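Local coordinates for protein EmGH1 (Erythrobacter marinus, PDB 5Z87) that probably hydrolyses beta-glucosidic bonds as a beta-glucosidase of glycosyl hydrolase family 3, at residues T55-L63 and E366-L377; H290-R301 and M336-I344. All coordinates share one frame; numbering follows the deposited sequence.

Contact 1 of 2, residues T55-L63 and E366-L377; sequences TLDEMAAQL and ERYVRRAAERIL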
loop_
_atom_site.group_PDB
_atom_site.type_symbol
_atom_site.label_atom_id
_atom_site.label_comp_id
_atom_site.label_asym_id
_atom_site.label_seq_id
_atom_site.Cartn_x
_atom_site.Cartn_y
_atom_site.Cartn_z
ATOM N N THR A 55 41.166 -23.160 -12.971
ATOM C CA THR A 55 40.659 -22.930 -14.314
ATOM C C THR A 55 39.296 -22.220 -14.270
ATOM O O THR A 55 38.666 -22.077 -13.221
ATOM C CB THR A 55 40.534 -24.252 -15.076
ATOM O OG1 THR A 55 39.431 -25.015 -14.549
ATOM C CG2 THR A 55 41.843 -25.069 -14.967
ATOM N N LEU A 56 38.843 -21.782 -15.448
ATOM C CA LEU A 56 37.495 -21.239 -15.589
ATOM C C LEU A 56 36.443 -22.217 -15.070
ATOM O O LEU A 56 35.556 -21.840 -14.293
ATOM C CB LEU A 56 37.228 -20.904 -17.056
ATOM C CG LEU A 56 35.787 -20.567 -17.442
ATOM C CD1 LEU A 56 35.348 -19.313 -16.725
ATOM C CD2 LEU A 56 35.659 -20.388 -18.946
ATOM N N ASP A 57 36.529 -23.482 -15.492
ATOM C CA ASP A 57 35.538 -24.479 -15.094
ATOM C C ASP A 57 35.574 -24.750 -13.595
ATOM O O ASP A 57 34.525 -25.003 -12.984
ATOM C CB ASP A 57 35.756 -25.775 -15.874
ATOM C CG ASP A 57 35.364 -25.647 -17.334
ATOM O OD1 ASP A 57 34.865 -24.574 -17.724
ATOM O OD2 ASP A 57 35.548 -26.621 -18.095
ATOM N N GLU A 58 36.759 -24.693 -12.983
ATOM C CA GLU A 58 36.854 -24.939 -11.547
ATOM C C GLU A 58 36.285 -23.776 -10.741
ATOM O O GLU A 58 35.616 -23.988 -9.726
ATOM C CB GLU A 58 38.305 -25.207 -11.157
ATOM C CG GLU A 58 38.868 -26.499 -11.778
ATOM C CD GLU A 58 40.333 -26.690 -11.432
ATOM O OE1 GLU A 58 41.070 -25.675 -11.376
ATOM O OE2 GLU A 58 40.737 -27.854 -11.199
ATOM N N MET A 59 36.554 -22.541 -11.166
ATOM C CA MET A 59 35.959 -21.395 -10.491
ATOM C C MET A 59 34.449 -21.365 -10.683
ATOM O O MET A 59 33.704 -21.087 -9.735
ATOM C CB MET A 59 36.581 -20.103 -11.002
ATOM C CG MET A 59 37.981 -19.885 -10.497
ATOM S SD MET A 59 38.627 -18.292 -11.013
ATOM C CE MET A 59 38.626 -18.511 -12.797
ATOM N N ALA A 60 33.984 -21.655 -11.899
ATOM C CA ALA A 60 32.555 -21.602 -12.167
ATOM C C ALA A 60 31.792 -22.594 -11.307
ATOM O O ALA A 60 30.658 -22.321 -10.904
ATOM C CB ALA A 60 32.287 -21.855 -13.648
ATOM N N ALA A 61 32.396 -23.734 -10.994
ATOM C CA ALA A 61 31.680 -24.744 -10.223
ATOM C C ALA A 61 31.377 -24.256 -8.808
ATOM O O ALA A 61 30.392 -24.688 -8.198
ATOM C CB ALA A 61 32.492 -26.042 -10.195
ATOM N N GLN A 62 32.206 -23.358 -8.276
ATOM C CA GLN A 62 31.967 -22.769 -6.966
ATOM C C GLN A 62 30.759 -21.828 -6.936
ATOM O O GLN A 62 30.409 -21.349 -5.855
ATOM C CB GLN A 62 33.225 -22.020 -6.501
ATOM C CG GLN A 62 34.467 -22.908 -6.383
ATOM C CD GLN A 62 34.333 -23.950 -5.285
ATOM O OE1 GLN A 62 34.007 -23.630 -4.135
ATOM N NE2 GLN A 62 34.553 -25.220 -5.642
ATOM N N LEU A 63 30.110 -21.554 -8.070
ATOM C CA LEU A 63 28.983 -20.626 -8.101
ATOM C C LEU A 63 27.635 -21.336 -8.138
ATOM O O LEU A 63 26.602 -20.677 -8.291
ATOM C CB LEU A 63 29.109 -19.675 -9.296
ATOM C CG LEU A 63 30.496 -19.046 -9.483
ATOM C CD1 LEU A 63 30.472 -17.990 -10.556
ATOM C CD2 LEU A 63 31.008 -18.449 -8.184
ATOM N N GLU A 366 35.353 -13.193 -18.288
ATOM C CA GLU A 366 35.727 -14.188 -17.287
ATOM C C GLU A 366 35.925 -13.554 -15.915
ATOM O O GLU A 366 35.711 -14.214 -14.892
ATOM C CB GLU A 366 36.988 -14.940 -17.741
ATOM C CG GLU A 366 37.826 -15.562 -16.627
ATOM C CD GLU A 366 38.671 -16.740 -17.111
ATOM O OE1 GLU A 366 38.693 -17.004 -18.337
ATOM O OE2 GLU A 366 39.301 -17.412 -16.257
ATOM N N ARG A 367 36.282 -12.266 -15.872
ATOM C CA ARG A 367 36.544 -11.616 -14.595
ATOM C C ARG A 367 35.323 -11.610 -13.667
ATOM O O ARG A 367 35.497 -11.502 -12.449
ATOM C CB ARG A 367 37.051 -10.191 -14.831
ATOM C CG ARG A 367 35.979 -9.176 -15.211
ATOM C CD ARG A 367 36.559 -7.765 -15.238
ATOM N NE ARG A 367 35.579 -6.735 -14.888
ATOM C CZ ARG A 367 34.873 -6.047 -15.778
ATOM N NH1 ARG A 367 34.005 -5.129 -15.374
ATOM N NH2 ARG A 367 35.032 -6.283 -17.075
ATOM N N TYR A 368 34.101 -11.735 -14.204
ATOM C CA TYR A 368 32.918 -11.817 -13.342
ATOM C C TYR A 368 32.834 -13.177 -12.653
ATOM O O TYR A 368 32.451 -13.267 -11.480
ATOM C CB TYR A 368 31.649 -11.535 -14.161
ATOM C CG TYR A 368 31.505 -10.068 -14.511
ATOM C CD1 TYR A 368 31.094 -9.144 -13.555
ATOM C CD2 TYR A 368 31.797 -9.602 -15.788
ATOM C CE1 TYR A 368 30.971 -7.803 -13.855
ATOM C CE2 TYR A 368 31.674 -8.250 -16.097
ATOM C CZ TYR A 368 31.262 -7.361 -15.121
ATOM O OH TYR A 368 31.145 -6.023 -15.407
ATOM N N VAL A 369 33.195 -14.247 -13.365
ATOM C CA VAL A 369 33.283 -15.555 -12.731
ATOM C C VAL A 369 34.317 -15.530 -11.618
ATOM O O VAL A 369 34.078 -16.041 -10.518
ATOM C CB VAL A 369 33.593 -16.633 -13.780
ATOM C CG1 VAL A 369 33.817 -17.968 -13.105
ATOM C CG2 VAL A 369 32.443 -16.733 -14.769
ATOM N N ARG A 370 35.466 -14.897 -11.873
ATOM C CA ARG A 370 36.540 -14.839 -10.885
ATOM C C ARG A 370 36.163 -13.958 -9.695
ATOM O O ARG A 370 36.491 -14.285 -8.544
ATOM C CB ARG A 370 37.825 -14.341 -11.565
ATOM C CG ARG A 370 38.884 -13.735 -10.649
ATOM C CD ARG A 370 39.486 -14.779 -9.749
ATOM N NE ARG A 370 40.440 -14.241 -8.772
ATOM C CZ ARG A 370 41.763 -14.398 -8.863
ATOM N NH1 ARG A 370 42.278 -15.053 -9.900
ATOM N NH2 ARG A 370 42.569 -13.896 -7.928
ATOM N N ARG A 371 35.483 -12.832 -9.949
ATOM C CA ARG A 371 34.999 -12.000 -8.847
ATOM C C ARG A 371 34.082 -12.800 -7.926
ATOM O O ARG A 371 34.243 -12.791 -6.699
ATOM C CB ARG A 371 34.277 -10.764 -9.398
ATOM C CG ARG A 371 33.838 -9.775 -8.311
ATOM C CD ARG A 371 33.042 -8.600 -8.900
ATOM N NE ARG A 371 31.740 -9.002 -9.447
ATOM C CZ ARG A 371 30.796 -8.145 -9.837
ATOM N NH1 ARG A 371 30.997 -6.831 -9.745
ATOM N NH2 ARG A 371 29.650 -8.599 -10.319
ATOM N N ALA A 372 33.141 -13.539 -8.507
ATOM C CA ALA A 372 32.204 -14.303 -7.693
ATOM C C ALA A 372 32.903 -15.463 -6.982
ATOM O O ALA A 372 32.772 -15.623 -5.760
ATOM C CB ALA A 372 31.051 -14.800 -8.566
ATOM N N ALA A 373 33.674 -16.271 -7.723
ATOM C CA ALA A 373 34.302 -17.443 -7.108
ATOM C C ALA A 373 35.280 -17.053 -6.005
ATOM O O ALA A 373 35.451 -17.797 -5.034
ATOM C CB ALA A 373 35.001 -18.295 -8.166
ATOM N N GLU A 374 35.909 -15.883 -6.108
ATOM C CA GLU A 374 36.869 -15.524 -5.078
ATOM C C GLU A 374 36.161 -15.161 -3.779
ATOM O O GLU A 374 36.645 -15.505 -2.695
ATOM C CB GLU A 374 37.781 -14.385 -5.556
ATOM C CG GLU A 374 38.960 -14.176 -4.609
ATOM C CD GLU A 374 39.983 -13.166 -5.109
ATOM O OE1 GLU A 374 40.282 -13.164 -6.330
ATOM O OE2 GLU A 374 40.481 -12.376 -4.266
ATOM N N ARG A 375 35.010 -14.477 -3.868
ATOM C CA ARG A 375 34.208 -14.192 -2.677
ATOM C C ARG A 375 33.818 -15.481 -1.971
ATOM O O ARG A 375 33.974 -15.611 -0.748
ATOM C CB ARG A 375 32.948 -13.400 -3.058
ATOM C CG ARG A 375 33.207 -11.968 -3.445
ATOM C CD ARG A 375 32.244 -11.491 -4.510
ATOM N NE ARG A 375 32.370 -10.053 -4.712
ATOM C CZ ARG A 375 31.566 -9.322 -5.478
ATOM N NH1 ARG A 375 30.559 -9.884 -6.132
ATOM N NH2 ARG A 375 31.778 -8.019 -5.591
ATOM N N ILE A 376 33.314 -16.447 -2.744
ATOM C CA ILE A 376 32.922 -17.752 -2.215
ATOM C C ILE A 376 34.091 -18.423 -1.502
ATOM O O ILE A 376 33.960 -18.903 -0.368
ATOM C CB ILE A 376 32.392 -18.636 -3.353
ATOM C CG1 ILE A 376 31.137 -18.025 -3.965
ATOM C CG2 ILE A 376 32.141 -20.060 -2.845
ATOM C CD1 ILE A 376 29.978 -17.983 -2.994
ATOM N N LEU A 377 35.249 -18.483 -2.171
ATOM C CA LEU A 377 36.429 -19.125 -1.590
ATOM C C LEU A 377 36.855 -18.438 -0.300
ATOM O O LEU A 377 37.194 -19.104 0.684
ATOM C CB LEU A 377 37.571 -19.112 -2.604
ATOM C CG LEU A 377 37.283 -20.000 -3.813
ATOM C CD1 LEU A 377 38.379 -19.821 -4.857
ATOM C CD2 LEU A 377 37.151 -21.451 -3.392
#

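Contact 2 of 2, residues H290-R301 and M336-I344; sequences HADTHLLNDVLR and MGLRAGVDI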
loop_
_atom_site.group_PDB
_atom_site.type_symbol
_atom_site.label_atom_id
_atom_site.label_comp_id
_atom_site.label_asym_id
_atom_site.label_seq_id
_atom_site.Cartn_x
_atom_site.Cartn_y
_atom_site.Cartn_z
ATOM N N HIS A 290 17.373 -9.325 -7.676
ATOM C CA HIS A 290 18.470 -10.170 -8.141
ATOM C C HIS A 290 19.184 -9.593 -9.358
ATOM O O HIS A 290 20.222 -10.135 -9.749
ATOM C CB HIS A 290 17.956 -11.576 -8.457
ATOM C CG HIS A 290 17.758 -12.428 -7.245
ATOM N ND1 HIS A 290 16.680 -12.273 -6.396
ATOM C CD2 HIS A 290 18.519 -13.418 -6.713
ATOM C CE1 HIS A 290 16.782 -13.140 -5.399
ATOM N NE2 HIS A 290 17.887 -13.849 -5.570
ATOM N N ALA A 291 18.658 -8.518 -9.957
ATOM C CA ALA A 291 19.328 -7.781 -11.028
ATOM C C ALA A 291 19.537 -6.313 -10.673
ATOM O O ALA A 291 19.730 -5.488 -11.568
ATOM C CB ALA A 291 18.546 -7.880 -12.342
ATOM N N ASP A 292 19.519 -5.970 -9.386
ATOM C CA ASP A 292 19.555 -4.580 -8.939
ATOM C C ASP A 292 21.005 -4.191 -8.651
ATOM O O ASP A 292 21.497 -4.317 -7.525
ATOM C CB ASP A 292 18.653 -4.400 -7.721
ATOM C CG ASP A 292 18.379 -2.941 -7.396
ATOM O OD1 ASP A 292 19.253 -2.082 -7.668
ATOM O OD2 ASP A 292 17.285 -2.646 -6.855
ATOM N N THR A 293 21.687 -3.680 -9.684
ATOM C CA THR A 293 23.098 -3.315 -9.551
ATOM C C THR A 293 23.293 -2.235 -8.504
ATOM O O THR A 293 24.265 -2.266 -7.746
ATOM C CB THR A 293 23.667 -2.833 -10.893
ATOM O OG1 THR A 293 23.529 -3.854 -11.889
ATOM C CG2 THR A 293 25.143 -2.477 -10.746
ATOM N N HIS A 294 22.398 -1.248 -8.466
ATOM C CA HIS A 294 22.479 -0.227 -7.426
ATOM C C HIS A 294 22.495 -0.847 -6.030
ATOM O O HIS A 294 23.295 -0.461 -5.170
ATOM C CB HIS A 294 21.304 0.743 -7.562
ATOM C CG HIS A 294 21.101 1.618 -6.361
ATOM N ND1 HIS A 294 21.961 2.645 -6.035
ATOM C CD2 HIS A 294 20.141 1.610 -5.405
ATOM C CE1 HIS A 294 21.537 3.236 -4.931
ATOM N NE2 HIS A 294 20.433 2.628 -4.530
ATOM N N LEU A 295 21.607 -1.812 -5.787
ATOM C CA LEU A 295 21.524 -2.435 -4.468
ATOM C C LEU A 295 22.692 -3.393 -4.230
ATOM O O LEU A 295 23.402 -3.284 -3.222
ATOM C CB LEU A 295 20.187 -3.172 -4.342
ATOM C CG LEU A 295 19.371 -3.107 -3.052
ATOM C CD1 LEU A 295 19.518 -1.758 -2.373
ATOM C CD2 LEU A 295 17.890 -3.413 -3.348
ATOM N N LEU A 296 22.899 -4.348 -5.148
ATOM C CA LEU A 296 23.876 -5.420 -4.971
ATOM C C LEU A 296 25.323 -4.967 -5.167
ATOM O O LEU A 296 26.240 -5.659 -4.720
ATOM C CB LEU A 296 23.568 -6.571 -5.937
ATOM C CG LEU A 296 22.248 -7.312 -5.679
ATOM C CD1 LEU A 296 21.997 -8.430 -6.682
ATOM C CD2 LEU A 296 22.227 -7.865 -4.262
ATOM N N ASN A 297 25.561 -3.825 -5.807
ATOM C CA ASN A 297 26.926 -3.361 -6.021
ATOM C C ASN A 297 27.191 -1.998 -5.399
ATOM O O ASN A 297 28.061 -1.884 -4.528
ATOM C CB ASN A 297 27.246 -3.315 -7.515
ATOM C CG ASN A 297 28.669 -2.846 -7.776
ATOM O OD1 ASN A 297 29.608 -3.626 -7.653
ATOM N ND2 ASN A 297 28.834 -1.564 -8.102
ATOM N N ASP A 298 26.483 -0.955 -5.840
ATOM C CA ASP A 298 26.795 0.398 -5.394
ATOM C C ASP A 298 26.655 0.534 -3.886
ATOM O O ASP A 298 27.529 1.099 -3.219
ATOM C CB ASP A 298 25.896 1.410 -6.110
ATOM C CG ASP A 298 26.068 1.375 -7.625
ATOM O OD1 ASP A 298 26.810 0.505 -8.124
ATOM O OD2 ASP A 298 25.455 2.222 -8.311
ATOM N N VAL A 299 25.551 0.032 -3.332
ATOM C CA VAL A 299 25.334 0.131 -1.893
ATOM C C VAL A 299 26.125 -0.940 -1.150
ATOM O O VAL A 299 26.857 -0.647 -0.200
ATOM C CB VAL A 299 23.832 0.035 -1.573
ATOM C CG1 VAL A 299 23.631 -0.266 -0.104
ATOM C CG2 VAL A 299 23.116 1.328 -1.969
ATOM N N LEU A 300 25.978 -2.195 -1.569
ATOM C CA LEU A 300 26.484 -3.300 -0.766
ATOM C C LEU A 300 28.005 -3.389 -0.851
ATOM O O LEU A 300 28.681 -3.479 0.176
ATOM C CB LEU A 300 25.823 -4.600 -1.209
ATOM C CG LEU A 300 26.164 -5.892 -0.463
ATOM C CD1 LEU A 300 25.853 -5.800 1.018
ATOM C CD2 LEU A 300 25.401 -7.020 -1.109
ATOM N N ARG A 301 28.557 -3.319 -2.067
ATOM C CA ARG A 301 30.005 -3.381 -2.263
ATOM C C ARG A 301 30.671 -2.027 -2.035
ATOM O O ARG A 301 31.579 -1.906 -1.207
ATOM C CB ARG A 301 30.329 -3.899 -3.669
ATOM C CG ARG A 301 29.801 -5.291 -3.938
ATOM C CD ARG A 301 30.288 -6.290 -2.901
ATOM N NE ARG A 301 29.708 -7.617 -3.121
ATOM C CZ ARG A 301 30.085 -8.720 -2.486
ATOM N NH1 ARG A 301 29.482 -9.866 -2.778
ATOM N NH2 ARG A 301 31.055 -8.680 -1.561
ATOM N N MET A 336 22.818 -11.120 -16.210
ATOM C CA MET A 336 22.340 -10.003 -15.393
ATOM C C MET A 336 22.623 -10.229 -13.910
ATOM O O MET A 336 23.145 -9.340 -13.227
ATOM C CB MET A 336 20.847 -9.786 -15.622
ATOM C CG MET A 336 20.526 -9.120 -16.939
ATOM S SD MET A 336 18.753 -8.797 -17.096
ATOM C CE MET A 336 18.700 -8.129 -18.761
ATOM N N GLY A 337 22.282 -11.417 -13.390
ATOM C CA GLY A 337 22.533 -11.688 -11.980
ATOM C C GLY A 337 24.007 -11.605 -11.603
ATOM O O GLY A 337 24.370 -11.016 -10.576
ATOM N N LEU A 338 24.877 -12.200 -12.418
ATOM C CA LEU A 338 26.299 -12.212 -12.083
ATOM C C LEU A 338 26.895 -10.806 -12.128
ATOM O O LEU A 338 27.607 -10.393 -11.202
ATOM C CB LEU A 338 27.044 -13.157 -13.027
ATOM C CG LEU A 338 28.447 -13.527 -12.574
ATOM C CD1 LEU A 338 28.359 -14.454 -11.383
ATOM C CD2 LEU A 338 29.210 -14.175 -13.737
ATOM N N ARG A 339 26.599 -10.044 -13.189
ATOM C CA ARG A 339 27.142 -8.687 -13.267
ATOM C C ARG A 339 26.522 -7.779 -12.222
ATOM O O ARG A 339 27.190 -6.859 -11.726
ATOM C CB ARG A 339 26.930 -8.082 -14.650
ATOM C CG ARG A 339 27.132 -9.039 -15.792
ATOM C CD ARG A 339 28.331 -8.721 -16.619
ATOM N NE ARG A 339 28.339 -7.337 -17.052
ATOM C CZ ARG A 339 27.686 -6.891 -18.115
ATOM N NH1 ARG A 339 27.755 -5.603 -18.441
ATOM N NH2 ARG A 339 26.971 -7.734 -18.847
ATOM N N ALA A 340 25.251 -8.008 -11.877
ATOM C CA ALA A 340 24.648 -7.208 -10.821
ATOM C C ALA A 340 25.379 -7.434 -9.514
ATOM O O ALA A 340 25.615 -6.488 -8.757
ATOM C CB ALA A 340 23.160 -7.536 -10.671
ATOM N N GLY A 341 25.766 -8.682 -9.241
ATOM C CA GLY A 341 26.483 -8.969 -8.020
ATOM C C GLY A 341 25.997 -10.164 -7.223
ATOM O O GLY A 341 26.329 -10.282 -6.041
ATOM N N VAL A 342 25.209 -11.046 -7.839
ATOM C CA VAL A 342 24.901 -12.343 -7.244
ATOM C C VAL A 342 26.073 -13.290 -7.508
ATOM O O VAL A 342 26.418 -13.555 -8.665
ATOM C CB VAL A 342 23.602 -12.927 -7.814
ATOM C CG1 VAL A 342 23.333 -14.281 -7.178
ATOM C CG2 VAL A 342 22.422 -11.961 -7.621
ATOM N N ASP A 343 26.659 -13.828 -6.438
ATOM C CA ASP A 343 27.868 -14.639 -6.534
ATOM C C ASP A 343 27.580 -16.128 -6.664
ATOM O O ASP A 343 28.286 -16.819 -7.402
ATOM C CB ASP A 343 28.765 -14.406 -5.311
ATOM C CG ASP A 343 29.168 -12.963 -5.156
ATOM O OD1 ASP A 343 29.583 -12.362 -6.177
ATOM O OD2 ASP A 343 29.067 -12.428 -4.026
ATOM N N ILE A 344 26.573 -16.648 -5.962
ATOM C CA ILE A 344 26.284 -18.073 -5.986
ATOM C C ILE A 344 24.783 -18.271 -6.142
ATOM O O ILE A 344 23.984 -17.605 -5.475
ATOM C CB ILE A 344 26.828 -18.793 -4.731
ATOM C CG1 ILE A 344 26.413 -20.263 -4.732
ATOM C CG2 ILE A 344 26.387 -18.106 -3.469
ATOM C CD1 ILE A 344 27.285 -21.137 -3.848
HETATM O O HOH W 1 27.334 -8.003 -5.126
#

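Contact 1 of 2, residues T55-L63 and E366-L377
Met59 drops as a knob into a hole formed by Glu366, Val369, Arg370 and Ala373, a knob-into-hole contact between two helices of the TIM-barrel-type N-terminal domain of this family 3 glycosidase. The helices 56-61 and 366-377 cross at 53°, with axes 8.8 Å apart. Packing is tightest where the small Ala373 lets the backbones close in: its CB lies 3.7 Å from Met59 CB and also touches Met59 O. Next to it, Val369 pushes CG1 between Leu56 CD1, Met59 CB and Ala60, a reach it owes to having CG1 anti to its backbone N (chi1 175°). Leu63 sets both methyls against Ala372 CB, CD2 also lying close to Ala373 N. Ile376 CG2 lies against Gln62 O, and beside it Gln62 OE1, bonded to Lys380 NZ, meets Leu377 CD2.

The Glu366 end is looser and faces solvent. The extended side chain of Glu366 crosses that of Met59 at about a right angle, bringing OE2 to 3.7 Å from Met59 CE. Arg370 lends only its aliphatic part to the pocket; its NE and NH2 both hold Glu374 OE1, and NH1 bonds Asn52 OD1. Against that aliphatic part, Met59 SD rests 3.8 Å from Arg370 CD.

Contact 2 of 2, residues H290-R301 and M336-I344
Ala340 CB presses into the turn ahead of helix 293-301, 3.8 Å from Ala291 C, and starts the van der Waals part of this contact between two helices of the TIM-barrel-type domain. Thr293 OG1 touches Ala340 CA. Leu296 sends CD1 to Val342 CG2, 3.7 Å away, and lays its CB against Ala340 O. With CG2 beside its own backbone N, Val342 also reaches His290 O with that methyl.

Two glycines lie at the close backbone approach. Gly337 offers a CA-H...O contact to His290 O, with CA 3.6 Å from the oxygen. Gly341, just beyond helix 336-340, has positive phi (133°), and its backbone passes close to Leu296, the CA of Gly341 facing Leu296 CB. Gly337 O accepts from both Gly341 N and Val342 N.

The polar part is a salt bridge and a water. Arg301 NH1 meets Asp343 OD2 at 2.9 Å, near the guanidinium plane, although the two flat groups are turned 58° apart. One water donates to Leu296 O (2.6 Å) and Gly341 O (2.7 Å) and accepts from Arg301 NE. Arg301 also binds the carbonyls of Phe306 and Gly308; Asp343 takes Arg375 and Val310 N. With Arg301 and Arg375 close together, the buried carboxylate that pairs with both probably stays ionised and offsets their like charges.

In the fold
From the N terminus, the chain passes through 55-63 early and makes most of the TIM-barrel-type domain before 366-377 returns to close the long loop of contact 1. Within that loop, contact 2 closes a much shorter one: 290-301 leads through strand 309-311 into helix 330-340, whose C-terminal end begins 336-344. The contacts are thus nested, not crossed, and their centres lie 15 Å apart. Helix 366-382 joins them. Its Arg375 reaches Asp343 of contact 2 (NH1 to OD1, 2.7 Å), and Leu63 touches the backbone of that same aspartate. Contact 1 ties helix 56-61 to helix 366-382; contact 2 ties helix 293-303 to the end of helix 330-340, its Arg301 and Asp343 adjoining strand 309-311.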